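Local coordinates for putative periplasmic protein (Wolinella succinogenes, PDB 3KN3), which is a putative periplasmic substrate-binding protein, probably serving an ABC-type transporter by capturing a small ligand in the cleft between its two lobes, at residues 5-10 with 54-59; 171-176 with 189-194. One frame throughout, in Å; residues are numbered along the deposited sequence.

Interaction 1. Residues 5-10 with 54-59; sequences AELRMA and DVDVVF
Arg8 and Ala10 bond through their backbones to Val57 and Phe59 in a parallel strand pair, with Asp56 leading into the second strand. Ala10 N gives to Val57 O at 3.0 Å, and Phe59 N returns a bond to Ala10 O at 2.9 Å, so Met9 pairs with Val57 and Ala10 with Val58. Where the second strand begins, Arg8 O accepts twice: from Val57 N at 3.2 Å, and from Asp56 N, which comes in tilted from the carbonyl plane.

A side chain extends this ladder backwards. Asp56 OD2 takes the N-H of Arg8 at 2.7 Å in a nearly straight bond, on the anti side of the carboxylate and 21° out of its plane. With CG beside its own backbone N (chi1 -52°), Asp56 can accept from the residue to which its N-H donates. Its OD1 accepts from the backbone N of Asp217. Aspartate suits this place because its short acidic arm stands in for a strand carbonyl.

Apolar groups fill both faces. With Met9, a selenomethionine, CB rests against Val57 CG2 at 3.8 Å; CG lies anti to the backbone N (chi1 158°), and SE runs alongside Phe59 to reach its CB at 3.9 Å. SE stands oblique to the ring, a Met-aromatic contact. Leu7 CD1 covers Asp56 CB at 3.6 Å. On the face of Ala10 and Val58, the small Ala10 CB lets Val55 CG2 approach to 3.7 Å; Leu49 of helix 43-51 also packs on Ala10.

The Asp56 carboxylate, gripping the N-H groups of Arg8 and Asp217, thus ties the residue just before strand 57-60 to its neighbours, while Phe59 carries the apolar face on to Tyr203, which has been seen to bind glutathione in this protein, though none is bound to this chain.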
# COMPACT_ATOMS: atom_id res chain seq x y z
N ALA A 5 -27.98 -3.04 -10.49
CA ALA A 5 -27.39 -1.78 -10.06
C ALA A 5 -25.88 -1.95 -10.00
O ALA A 5 -25.37 -2.99 -9.58
CB ALA A 5 -27.94 -1.37 -8.71
N GLU A 6 -25.16 -0.93 -10.44
CA GLU A 6 -23.72 -0.99 -10.39
C GLU A 6 -23.11 0.32 -9.92
O GLU A 6 -23.76 1.36 -9.86
CB GLU A 6 -23.15 -1.38 -11.75
CG GLU A 6 -23.33 -0.31 -12.80
CD GLU A 6 -23.05 -0.82 -14.21
OE1 GLU A 6 -23.81 -1.68 -14.70
OE2 GLU A 6 -22.07 -0.34 -14.82
N LEU A 7 -21.83 0.25 -9.57
CA LEU A 7 -21.07 1.41 -9.16
C LEU A 7 -19.78 1.42 -9.98
O LEU A 7 -19.08 0.41 -10.05
CB LEU A 7 -20.77 1.33 -7.66
CG LEU A 7 -19.97 2.54 -7.18
CD1 LEU A 7 -20.87 3.76 -7.05
CD2 LEU A 7 -19.29 2.24 -5.87
N ARG A 8 -19.47 2.55 -10.61
CA ARG A 8 -18.34 2.61 -11.53
C ARG A 8 -17.12 3.16 -10.86
O ARG A 8 -17.15 4.25 -10.29
CB ARG A 8 -18.68 3.44 -12.78
CG ARG A 8 -19.65 2.77 -13.70
CD ARG A 8 -20.38 3.78 -14.57
NE ARG A 8 -21.09 3.12 -15.66
CZ ARG A 8 -22.34 2.67 -15.57
NH1 ARG A 8 -23.03 2.83 -14.45
NH2 ARG A 8 -22.91 2.07 -16.62
N MSE A 9 -16.02 2.42 -10.97
CA MSE A 9 -14.82 2.76 -10.24
C MSE A 9 -13.59 2.84 -11.12
O MSE A 9 -13.36 1.99 -11.98
CB MSE A 9 -14.59 1.72 -9.15
CG MSE A 9 -13.16 1.61 -8.66
SE MSE A 9 -12.99 0.36 -7.14
CE MSE A 9 -14.88 0.36 -6.56
N ALA A 10 -12.80 3.88 -10.91
CA ALA A 10 -11.49 3.96 -11.53
C ALA A 10 -10.45 3.61 -10.48
O ALA A 10 -10.37 4.27 -9.44
CB ALA A 10 -11.24 5.35 -12.09
N ASP A 54 -16.05 10.51 -15.38
CA ASP A 54 -16.18 9.19 -16.01
C ASP A 54 -16.56 8.08 -15.04
O ASP A 54 -17.06 7.02 -15.44
CB ASP A 54 -14.87 8.81 -16.70
CG ASP A 54 -14.53 9.73 -17.88
OD1 ASP A 54 -15.47 10.17 -18.57
OD2 ASP A 54 -13.34 10.00 -18.11
N VAL A 55 -16.30 8.29 -13.76
CA VAL A 55 -16.64 7.27 -12.79
C VAL A 55 -17.38 7.86 -11.60
O VAL A 55 -17.55 9.07 -11.50
CB VAL A 55 -15.41 6.49 -12.34
CG1 VAL A 55 -14.90 5.61 -13.47
CG2 VAL A 55 -14.33 7.43 -11.82
N ASP A 56 -17.82 6.99 -10.70
CA ASP A 56 -18.50 7.43 -9.49
C ASP A 56 -17.50 7.58 -8.35
O ASP A 56 -17.61 8.52 -7.57
CB ASP A 56 -19.60 6.44 -9.12
CG ASP A 56 -20.54 6.15 -10.30
OD1 ASP A 56 -21.05 7.12 -10.91
OD2 ASP A 56 -20.75 4.94 -10.61
N VAL A 57 -16.54 6.66 -8.28
CA VAL A 57 -15.50 6.68 -7.26
C VAL A 57 -14.14 6.32 -7.82
O VAL A 57 -14.02 5.68 -8.86
CB VAL A 57 -15.76 5.69 -6.09
CG1 VAL A 57 -16.98 6.10 -5.31
CG2 VAL A 57 -15.88 4.27 -6.62
N VAL A 58 -13.13 6.69 -7.05
CA VAL A 58 -11.74 6.56 -7.41
C VAL A 58 -11.04 5.79 -6.27
O VAL A 58 -11.38 5.96 -5.10
CB VAL A 58 -11.13 7.97 -7.63
CG1 VAL A 58 -9.82 8.12 -6.94
CG2 VAL A 58 -11.02 8.28 -9.12
N PHE A 59 -10.11 4.91 -6.61
CA PHE A 59 -9.53 4.02 -5.61
C PHE A 59 -8.04 3.85 -5.85
O PHE A 59 -7.63 3.09 -6.72
CB PHE A 59 -10.21 2.67 -5.66
CG PHE A 59 -9.92 1.80 -4.48
CD1 PHE A 59 -9.71 2.35 -3.23
CD2 PHE A 59 -9.87 0.42 -4.62
CE1 PHE A 59 -9.46 1.53 -2.11
CE2 PHE A 59 -9.61 -0.40 -3.52
CZ PHE A 59 -9.41 0.15 -2.26

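Interaction 2. Residues 171-176 with 189-194; sequences TDRGTF and MVIVLE
The start of helix 173-182, N-capped by Asp172 through a bond from Thr175 N to its OD2, brings Arg173 and Phe176 against strand 190-193, an outermost strand of the five-stranded sheet in its lobe.

Phe176 turns the edge of its ring toward Met189 O, which CZ meets at 3.3 Å, while Ile191 CG1, oblique to the ring, touches CE2 at 3.7 Å. The ring reaches the strand because chi1 (-180°) swings CG opposite the backbone N. A flat, wide phenylalanine suits this span from backbone to isoleucine.

Arg173 reaches the far end: its NH2 gives Glu194 OE2 a nearly straight bond of 2.6 Å, in the guanidinium plane, the two flat groups nearly coplanar. Ile191 CD1 lies against NH1, and NE pairs with Asp85. A leucine in place of Arg173 would probably leave Glu194 and Asp85 without their shared cation and set the glutamate free to turn.

The chemistry implies a largely apolar packing at one end of the strand, in which the ring edge also meets a backbone carbonyl, and at the other an arginine shared by two carboxylates, Glu194 and Asp85, whose negative charges it probably offsets in part.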
# COMPACT_ATOMS: atom_id res chain seq x y z
N THR A 171 9.49 -4.56 2.25
CA THR A 171 8.62 -4.99 1.17
C THR A 171 7.19 -5.13 1.64
O THR A 171 6.93 -5.34 2.82
CB THR A 171 9.07 -6.34 0.58
OG1 THR A 171 8.14 -6.73 -0.44
CG2 THR A 171 9.10 -7.41 1.66
N ASP A 172 6.25 -4.99 0.71
CA ASP A 172 4.87 -5.29 1.02
C ASP A 172 4.76 -6.79 1.27
O ASP A 172 5.56 -7.58 0.76
CB ASP A 172 3.97 -4.88 -0.14
CG ASP A 172 4.27 -5.65 -1.39
OD1 ASP A 172 5.18 -5.25 -2.15
OD2 ASP A 172 3.61 -6.69 -1.59
N ARG A 173 3.78 -7.18 2.07
CA ARG A 173 3.62 -8.57 2.47
C ARG A 173 3.29 -9.46 1.27
O ARG A 173 3.75 -10.60 1.19
CB ARG A 173 2.53 -8.68 3.53
CG ARG A 173 2.36 -10.07 4.08
CD ARG A 173 1.30 -10.10 5.15
NE ARG A 173 1.67 -9.31 6.33
CZ ARG A 173 2.28 -9.82 7.39
NH1 ARG A 173 2.61 -11.11 7.40
NH2 ARG A 173 2.57 -9.05 8.44
N GLY A 174 2.48 -8.95 0.35
CA GLY A 174 2.09 -9.71 -0.82
C GLY A 174 3.27 -10.22 -1.63
O GLY A 174 3.31 -11.40 -2.00
N THR A 175 4.23 -9.35 -1.91
CA THR A 175 5.38 -9.76 -2.70
C THR A 175 6.22 -10.76 -1.94
O THR A 175 6.77 -11.69 -2.53
CB THR A 175 6.28 -8.58 -3.07
OG1 THR A 175 5.47 -7.49 -3.54
CG2 THR A 175 7.27 -8.99 -4.14
N PHE A 176 6.33 -10.58 -0.63
CA PHE A 176 7.14 -11.50 0.16
C PHE A 176 6.53 -12.89 0.12
O PHE A 176 7.25 -13.89 0.06
CB PHE A 176 7.30 -11.05 1.62
CG PHE A 176 8.13 -11.99 2.45
CD1 PHE A 176 9.47 -12.20 2.13
CD2 PHE A 176 7.59 -12.66 3.53
CE1 PHE A 176 10.24 -13.07 2.88
CE2 PHE A 176 8.36 -13.52 4.29
CZ PHE A 176 9.69 -13.73 3.96
N MSE A 189 14.96 -15.84 3.15
CA MSE A 189 14.48 -14.58 3.71
C MSE A 189 13.27 -14.76 4.62
O MSE A 189 12.40 -15.59 4.37
CB MSE A 189 14.13 -13.63 2.57
CG MSE A 189 14.77 -12.27 2.69
SE MSE A 189 16.74 -12.28 2.76
CE MSE A 189 16.97 -10.42 2.24
N VAL A 190 13.22 -13.97 5.68
CA VAL A 190 12.20 -14.14 6.69
C VAL A 190 11.74 -12.80 7.28
O VAL A 190 12.53 -11.85 7.36
CB VAL A 190 12.74 -15.07 7.79
CG1 VAL A 190 13.11 -14.28 9.04
CG2 VAL A 190 11.75 -16.14 8.09
N ILE A 191 10.46 -12.70 7.65
CA ILE A 191 9.98 -11.48 8.31
C ILE A 191 10.71 -11.27 9.61
O ILE A 191 10.77 -12.16 10.47
CB ILE A 191 8.48 -11.47 8.60
CG1 ILE A 191 7.68 -11.44 7.30
CG2 ILE A 191 8.13 -10.25 9.46
CD1 ILE A 191 6.20 -11.37 7.53
N VAL A 192 11.23 -10.07 9.76
CA VAL A 192 12.20 -9.76 10.79
C VAL A 192 11.64 -8.61 11.63
O VAL A 192 12.11 -8.33 12.72
CB VAL A 192 13.56 -9.40 10.12
CG1 VAL A 192 14.11 -8.09 10.60
CG2 VAL A 192 14.56 -10.55 10.27
N LEU A 193 10.58 -7.98 11.11
CA LEU A 193 9.93 -6.91 11.84
C LEU A 193 8.58 -6.54 11.20
O LEU A 193 8.50 -6.33 10.00
CB LEU A 193 10.85 -5.70 11.90
CG LEU A 193 10.56 -4.63 12.95
CD1 LEU A 193 11.80 -3.83 13.23
CD2 LEU A 193 9.45 -3.75 12.44
N GLU A 194 7.52 -6.47 12.01
CA GLU A 194 6.18 -6.21 11.51
C GLU A 194 5.26 -5.65 12.60
O GLU A 194 5.57 -5.74 13.78
CB GLU A 194 5.58 -7.50 10.93
CG GLU A 194 5.47 -8.64 11.95
CD GLU A 194 4.85 -9.92 11.38
OE1 GLU A 194 5.27 -11.03 11.79
OE2 GLU A 194 3.93 -9.85 10.53

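In the fold
From the N terminus, strand 6-12 enters the first lobe, the chain passes through helix 20-32, strand 35-41 and helix 43-51, and interaction 1 closes this excursion when strand 57-60 pairs beside the first strand, on the side away from 35-41. Strand 86-90 then belongs to the second lobe, where interaction 2 closes a much shorter loop as strand 190-193 returns to pack beside the start of helix 173-182. The two loops follow in series, neither nested nor crossed. The centres of interactions 1 and 2 are about 32 Å apart, on opposite sides of the chain's centre. The chain then crosses back, and strand 202-208 joins the sheet of interaction 1, consistent with a two-lobed periplasmic binding protein fold.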